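Local coordinates for protein hypothetical NUDIX hydrolase (Listeria monocytogenes, PDB 3SON) that probably hydrolyses a nucleoside diphosphate linked to another group, as Nudix family enzymes do, and binds a calcium ion, at residues Gln7-Pro12 / Lys131-Glu136; Phe22-Arg27 / Glu119-Leu124. One frame throughout, in Å; residues are numbered along the deposited sequence.

In the fold
Contacts 1 and 2 lie about 11 Å apart, centre to centre, on one face of the mixed beta sheet of the Nudix domain. Along the chain the order is strand 7-15, strand 20-27, helix 118-124 and helix 128-142, so the outer pair forms contact 1 and the inner pair contact 2. The two strands are antiparallel neighbours, joined by a probable hydrogen bond between Pro-12 O and Gly-23 N (3.0 Å). Between the two helices, Leu-134 CD2 packs on Ala-121 CB at 3.5 Å. The two helices thus pack on each other and on the same face of the sheet, whose other face carries helix 46-58 with the calcium-binding Glu-53 and Glu-57.

Contact 1 of 2, residues Gln7-Pro12 / Lys131-Glu136; sequences QVLVIP and KTALYE
With CG1 turned beside its own backbone N (chi1 -59°) and the chain then fully extended, Ile-11 brings CD1 over the Ala-133/Leu-134 peptide. This methyl lies 3.9 Å from Ala-133 C and equally near Leu-134 N, and its approach to Ala-133 CB is 4.0 Å. The other branch of Ile-11, CG2, meets Leu-134 CD1 at 4.1 Å, the two side chains crossing at about a right angle. Leu-134 starts out along the flank of the helix, and its CD1 comes back to the strand. Ala-133 CB is met by Ile-11 CD1 and, less surely, by Leu-9 CD2 at 4.1 Å: Leu-9 was modelled in two conformers, and this touch is doubtful. No hydrogen bond crosses the interface. The axes of the two segments pass 9.8 Å apart at 47°. On the far side of helix 128-142, the ring of Tyr-135 meets that of Phe-78 of the second subunit. A C-terminal helix thus packs through Ala-133 and Leu-134 on a strand of the Nudix sheet, on the face away from helix 46-58, with Phe-35 of strand 33-39 touching Leu-9 and Ile-11, and Ile-122 of helix 118-124 touching Leu-134.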
loop_
_atom_site.group_PDB
_atom_site.type_symbol
_atom_site.label_atom_id
_atom_site.label_comp_id
_atom_site.label_asym_id
_atom_site.label_seq_id
_atom_site.Cartn_x
_atom_site.Cartn_y
_atom_site.Cartn_z
ATOM N N GLN A 7 -2.223 -4.775 -11.282
ATOM C CA GLN A 7 -0.808 -4.673 -11.447
ATOM C C GLN A 7 -0.095 -5.788 -10.685
ATOM O O GLN A 7 -0.636 -6.355 -9.724
ATOM C CB GLN A 7 -0.312 -3.367 -10.834
ATOM C CG GLN A 7 -0.583 -2.134 -11.678
ATOM C CD GLN A 7 0.379 -2.004 -12.812
ATOM O OE1 GLN A 7 1.605 -2.023 -12.634
ATOM N NE2 GLN A 7 -0.149 -1.922 -13.984
ATOM N N VAL A 8 1.070 -6.137 -11.151
ATOM C CA VAL A 8 1.902 -7.021 -10.409
ATOM C C VAL A 8 3.235 -6.367 -10.056
ATOM O O VAL A 8 3.711 -5.407 -10.755
ATOM C CB VAL A 8 2.075 -8.420 -11.086
ATOM C CG1 VAL A 8 0.711 -9.088 -11.475
ATOM C CG2 VAL A 8 2.961 -8.324 -12.352
ATOM N N LEU A 9 3.790 -6.811 -8.932
ATOM C CA LEU A 9 5.128 -6.446 -8.505
ATOM C C LEU A 9 5.878 -7.762 -8.331
ATOM O O LEU A 9 5.322 -8.753 -7.836
ATOM C CB LEU A 9 5.122 -5.637 -7.205
ATOM C CG LEU A 9 6.458 -5.078 -6.702
ATOM C CD1 LEU A 9 6.702 -3.708 -7.313
ATOM C CD2 LEU A 9 6.439 -4.993 -5.178
ATOM N N VAL A 10 7.116 -7.793 -8.791
ATOM C CA VAL A 10 7.960 -9.003 -8.646
ATOM C C VAL A 10 9.372 -8.665 -8.158
ATOM O O VAL A 10 10.061 -7.847 -8.776
ATOM C CB VAL A 10 8.084 -9.763 -9.966
ATOM C CG1 VAL A 10 8.839 -11.038 -9.755
ATOM C CG2 VAL A 10 6.721 -10.040 -10.589
ATOM N N ILE A 11 9.766 -9.251 -7.013
ATOM C CA ILE A 11 11.031 -8.955 -6.358
ATOM C C ILE A 11 11.995 -10.087 -6.671
ATOM O O ILE A 11 11.786 -11.211 -6.233
ATOM C CB ILE A 11 10.869 -8.860 -4.828
ATOM C CG1 ILE A 11 9.860 -7.763 -4.458
ATOM C CG2 ILE A 11 12.226 -8.605 -4.092
ATOM C CD1 ILE A 11 9.543 -7.707 -2.979
ATOM N N PRO A 12 13.051 -9.814 -7.443
ATOM C CA PRO A 12 14.073 -10.886 -7.644
ATOM C C PRO A 12 14.926 -11.046 -6.389
ATOM O O PRO A 12 15.141 -10.063 -5.655
ATOM C CB PRO A 12 14.956 -10.304 -8.762
ATOM C CG PRO A 12 14.238 -9.102 -9.257
ATOM C CD PRO A 12 13.476 -8.567 -8.085
ATOM N N LYS A 131 8.417 -1.574 0.042
ATOM C CA LYS A 131 9.086 -1.803 1.264
ATOM C C LYS A 131 8.370 -2.857 2.066
ATOM O O LYS A 131 9.029 -3.723 2.702
ATOM C CB LYS A 131 9.187 -0.483 2.018
ATOM C CG LYS A 131 10.026 0.533 1.238
ATOM C CD LYS A 131 10.277 1.743 2.107
ATOM C CE LYS A 131 10.985 2.845 1.330
ATOM N NZ LYS A 131 11.141 4.091 2.137
ATOM N N THR A 132 7.034 -2.769 2.099
ATOM C CA THR A 132 6.225 -3.737 2.818
ATOM C C THR A 132 6.362 -5.136 2.219
ATOM O O THR A 132 6.611 -6.100 2.975
ATOM C CB THR A 132 4.768 -3.326 2.908
ATOM O OG1 THR A 132 4.696 -2.109 3.675
ATOM C CG2 THR A 132 3.897 -4.446 3.607
ATOM N N ALA A 133 6.238 -5.255 0.900
ATOM C CA ALA A 133 6.469 -6.538 0.194
ATOM C C ALA A 133 7.894 -7.122 0.470
ATOM O O ALA A 133 8.093 -8.368 0.771
ATOM C CB ALA A 133 6.180 -6.380 -1.329
ATOM N N LEU A 134 8.866 -6.236 0.526
ATOM C CA LEU A 134 10.245 -6.670 0.710
ATOM C C LEU A 134 10.432 -7.179 2.134
ATOM O O LEU A 134 11.076 -8.182 2.333
ATOM C CB LEU A 134 11.229 -5.535 0.397
ATOM C CG LEU A 134 12.696 -5.923 0.577
ATOM C CD1 LEU A 134 13.027 -7.037 -0.363
ATOM C CD2 LEU A 134 13.622 -4.736 0.322
ATOM N N TYR A 135 9.860 -6.479 3.116
ATOM C CA TYR A 135 9.876 -6.944 4.516
ATOM C C TYR A 135 9.354 -8.367 4.635
ATOM O O TYR A 135 9.968 -9.246 5.285
ATOM C CB TYR A 135 9.030 -5.997 5.394
ATOM C CG TYR A 135 8.828 -6.541 6.739
ATOM C CD1 TYR A 135 9.834 -6.508 7.672
ATOM C CD2 TYR A 135 7.647 -7.179 7.071
ATOM C CE1 TYR A 135 9.659 -7.093 8.939
ATOM C CE2 TYR A 135 7.471 -7.739 8.303
ATOM C CZ TYR A 135 8.483 -7.702 9.227
ATOM O OH TYR A 135 8.272 -8.284 10.481
ATOM N N GLU A 136 8.167 -8.577 4.100
ATOM C CA GLU A 136 7.534 -9.913 4.129
ATOM C C GLU A 136 8.466 -10.968 3.485
ATOM O O GLU A 136 8.687 -12.032 4.013
ATOM C CB GLU A 136 6.191 -9.873 3.398
ATOM C CG GLU A 136 5.578 -11.266 3.394
ATOM C CD GLU A 136 4.326 -11.404 2.549
ATOM O OE1 GLU A 136 3.778 -10.372 2.020
ATOM O OE2 GLU A 136 3.909 -12.588 2.375
#

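Contact 2 of 2, residues Phe22-Arg27 / Glu119-Leu124; sequences FGVLHR and ESAIQL. Unlike the reference sequence in segment 119-124: Ile-122 (reference Val).
In the alpha-beta-alpha sandwich of the Nudix fold, this contact seats the short helix 118-124 on the sheet, where Phe-22 and Val-24 of one strand face Ala-121 and Leu-124. The segments run nearly side by side, their axes 9.1 Å apart and inclined by 22°. Phe-22 and Val-24 are alternate strand residues on the same side of the sheet, and Ala-121 and Leu-124 stand three positions apart on the helix, so Val-24 meets both Ala-121 and Leu-124, and Ala-121 also receives Phe-22.

The interface is wholly apolar, with no hydrogen bond between the segments. Phe-22 meets the helix through its CB, 4.5 Å from Ala-121 CB, while its side chain also touches Leu-137 and Asn-138 of helix 128-142. Val-24 divides its two methyls between the helix residues. CG1, set beside the backbone N and opposite the carbonyl carbon (chi1 -58°), goes to Ala-121 CB at 4.3 Å; CG2, flanked by both N and the carbonyl carbon, goes to Leu-124. The side chains of Val-24 and Leu-124 cross at about a right angle.

Trp-33 lies against both Val-24 and Leu-124, and Phe-35 of the same strand also touches Val-24, so strand 33-39 extends the apolar patch beyond the two segments. From the other side of strand 20-27, Leu-25 packs instead on Leu-106 and Leu-113.

Leu-124 carries CG beside its backbone N and then runs extended (chi2 177°), which carries CD1 toward the CG2 branch of the valine. The exact placement of these two methyls is doubtful, because Leu-124 CD1 sits 3.3 Å from Val-24 CG2, shorter than normal van der Waals contact.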
loop_
_atom_site.group_PDB
_atom_site.type_symbol
_atom_site.label_atom_id
_atom_site.label_comp_id
_atom_site.label_asym_id
_atom_site.label_seq_id
_atom_site.Cartn_x
_atom_site.Cartn_y
_atom_site.Cartn_z
ATOM N N PHE A 22 18.853 -8.916 -2.860
ATOM C CA PHE A 22 17.630 -8.540 -3.515
ATOM C C PHE A 22 17.982 -7.659 -4.714
ATOM O O PHE A 22 18.915 -6.826 -4.664
ATOM C CB PHE A 22 16.735 -7.798 -2.518
ATOM C CG PHE A 22 16.402 -8.614 -1.303
ATOM C CD1 PHE A 22 15.379 -9.537 -1.382
ATOM C CD2 PHE A 22 17.143 -8.534 -0.149
ATOM C CE1 PHE A 22 15.082 -10.358 -0.329
ATOM C CE2 PHE A 22 16.823 -9.316 0.949
ATOM C CZ PHE A 22 15.825 -10.260 0.837
ATOM N N GLY A 23 17.269 -7.902 -5.787
ATOM C CA GLY A 23 17.537 -7.298 -7.045
ATOM C C GLY A 23 16.681 -6.033 -7.270
ATOM O O GLY A 23 15.463 -6.071 -7.216
ATOM N N VAL A 24 17.341 -4.884 -7.364
ATOM C CA VAL A 24 16.618 -3.648 -7.656
ATOM C C VAL A 24 17.088 -3.113 -8.989
ATOM O O VAL A 24 18.247 -3.261 -9.347
ATOM C CB VAL A 24 16.816 -2.570 -6.587
ATOM C CG1 VAL A 24 16.377 -3.087 -5.228
ATOM C CG2 VAL A 24 18.291 -2.170 -6.449
ATOM N N LEU A 25 16.180 -2.412 -9.672
ATOM C CA LEU A 25 16.400 -1.936 -11.053
ATOM C C LEU A 25 16.393 -0.455 -11.097
ATOM O O LEU A 25 15.498 0.158 -10.544
ATOM C CB LEU A 25 15.297 -2.470 -11.967
ATOM C CG LEU A 25 15.165 -4.007 -12.109
ATOM C CD1 LEU A 25 13.826 -4.403 -12.744
ATOM C CD2 LEU A 25 16.273 -4.579 -12.977
ATOM N N HIS A 26 17.404 0.116 -11.748
ATOM C CA HIS A 26 17.469 1.513 -11.887
ATOM C C HIS A 26 16.934 1.864 -13.243
ATOM O O HIS A 26 17.248 1.208 -14.237
ATOM C CB HIS A 26 18.875 1.961 -11.743
ATOM C CG HIS A 26 18.998 3.439 -11.699
ATOM N ND1 HIS A 26 19.323 4.166 -12.804
ATOM C CD2 HIS A 26 18.872 4.332 -10.651
ATOM C CE1 HIS A 26 19.324 5.480 -12.475
ATOM N NE2 HIS A 26 19.074 5.585 -11.155
ATOM N N ARG A 27 16.052 2.867 -13.291
ATOM C CA ARG A 27 15.475 3.266 -14.562
ATOM C C ARG A 27 16.438 4.043 -15.513
ATOM O O ARG A 27 17.337 4.823 -15.094
ATOM C CB ARG A 27 14.238 4.121 -14.343
ATOM C CG ARG A 27 13.052 3.311 -13.804
ATOM C CD ARG A 27 11.782 4.155 -13.928
ATOM N NE ARG A 27 11.377 4.443 -15.323
ATOM C CZ ARG A 27 10.671 3.608 -16.055
ATOM N NH1 ARG A 27 10.351 2.399 -15.579
ATOM N NH2 ARG A 27 10.313 3.935 -17.303
ATOM N N GLU A 119 18.672 -4.183 3.836
ATOM C CA GLU A 119 18.722 -2.840 4.369
ATOM C C GLU A 119 19.076 -1.845 3.279
ATOM O O GLU A 119 18.475 -0.763 3.200
ATOM C CB GLU A 119 19.670 -2.824 5.580
ATOM C CG GLU A 119 19.183 -3.757 6.691
ATOM C CD GLU A 119 19.554 -5.252 6.561
ATOM O OE1 GLU A 119 20.315 -5.684 5.635
ATOM O OE2 GLU A 119 19.108 -6.031 7.466
ATOM N N SER A 120 19.917 -2.264 2.327
ATOM C CA SER A 120 20.308 -1.396 1.223
ATOM C C SER A 120 19.168 -1.192 0.265
ATOM O O SER A 120 18.900 -0.076 -0.133
ATOM C CB SER A 120 21.538 -1.927 0.494
ATOM O OG SER A 120 22.658 -1.874 1.377
ATOM N N ALA A 121 18.396 -2.275 0.043
ATOM C CA ALA A 121 17.212 -2.224 -0.838
ATOM C C ALA A 121 16.157 -1.245 -0.290
ATOM O O ALA A 121 15.576 -0.456 -1.054
ATOM C CB ALA A 121 16.632 -3.627 -0.969
ATOM N N ILE A 122 15.906 -1.300 1.036
ATOM C CA ILE A 122 14.947 -0.360 1.706
ATOM C C ILE A 122 15.301 1.113 1.506
ATOM O O ILE A 122 14.404 1.913 1.247
ATOM C CB ILE A 122 14.785 -0.660 3.221
ATOM C CG1 ILE A 122 14.238 -2.064 3.426
ATOM C CG2 ILE A 122 13.931 0.436 3.861
ATOM C CD1 ILE A 122 12.735 -2.199 3.142
ATOM N N GLN A 123 16.618 1.430 1.533
ATOM C CA GLN A 123 17.142 2.761 1.278
ATOM C C GLN A 123 16.953 3.256 -0.172
ATOM O O GLN A 123 16.728 4.468 -0.419
ATOM C CB GLN A 123 18.642 2.823 1.668
ATOM C CG GLN A 123 18.884 2.806 3.165
ATOM C CD GLN A 123 18.253 4.007 3.826
ATOM O OE1 GLN A 123 18.551 5.145 3.467
ATOM N NE2 GLN A 123 17.345 3.763 4.782
ATOM N N LEU A 124 17.004 2.329 -1.124
ATOM C CA LEU A 124 16.832 2.633 -2.564
ATOM C C LEU A 124 15.381 2.879 -2.916
ATOM O O LEU A 124 15.079 3.681 -3.801
ATOM C CB LEU A 124 17.384 1.468 -3.420
ATOM C CG LEU A 124 18.914 1.282 -3.540
ATOM C CD1 LEU A 124 19.375 0.075 -4.339
ATOM C CD2 LEU A 124 19.617 2.542 -4.019
#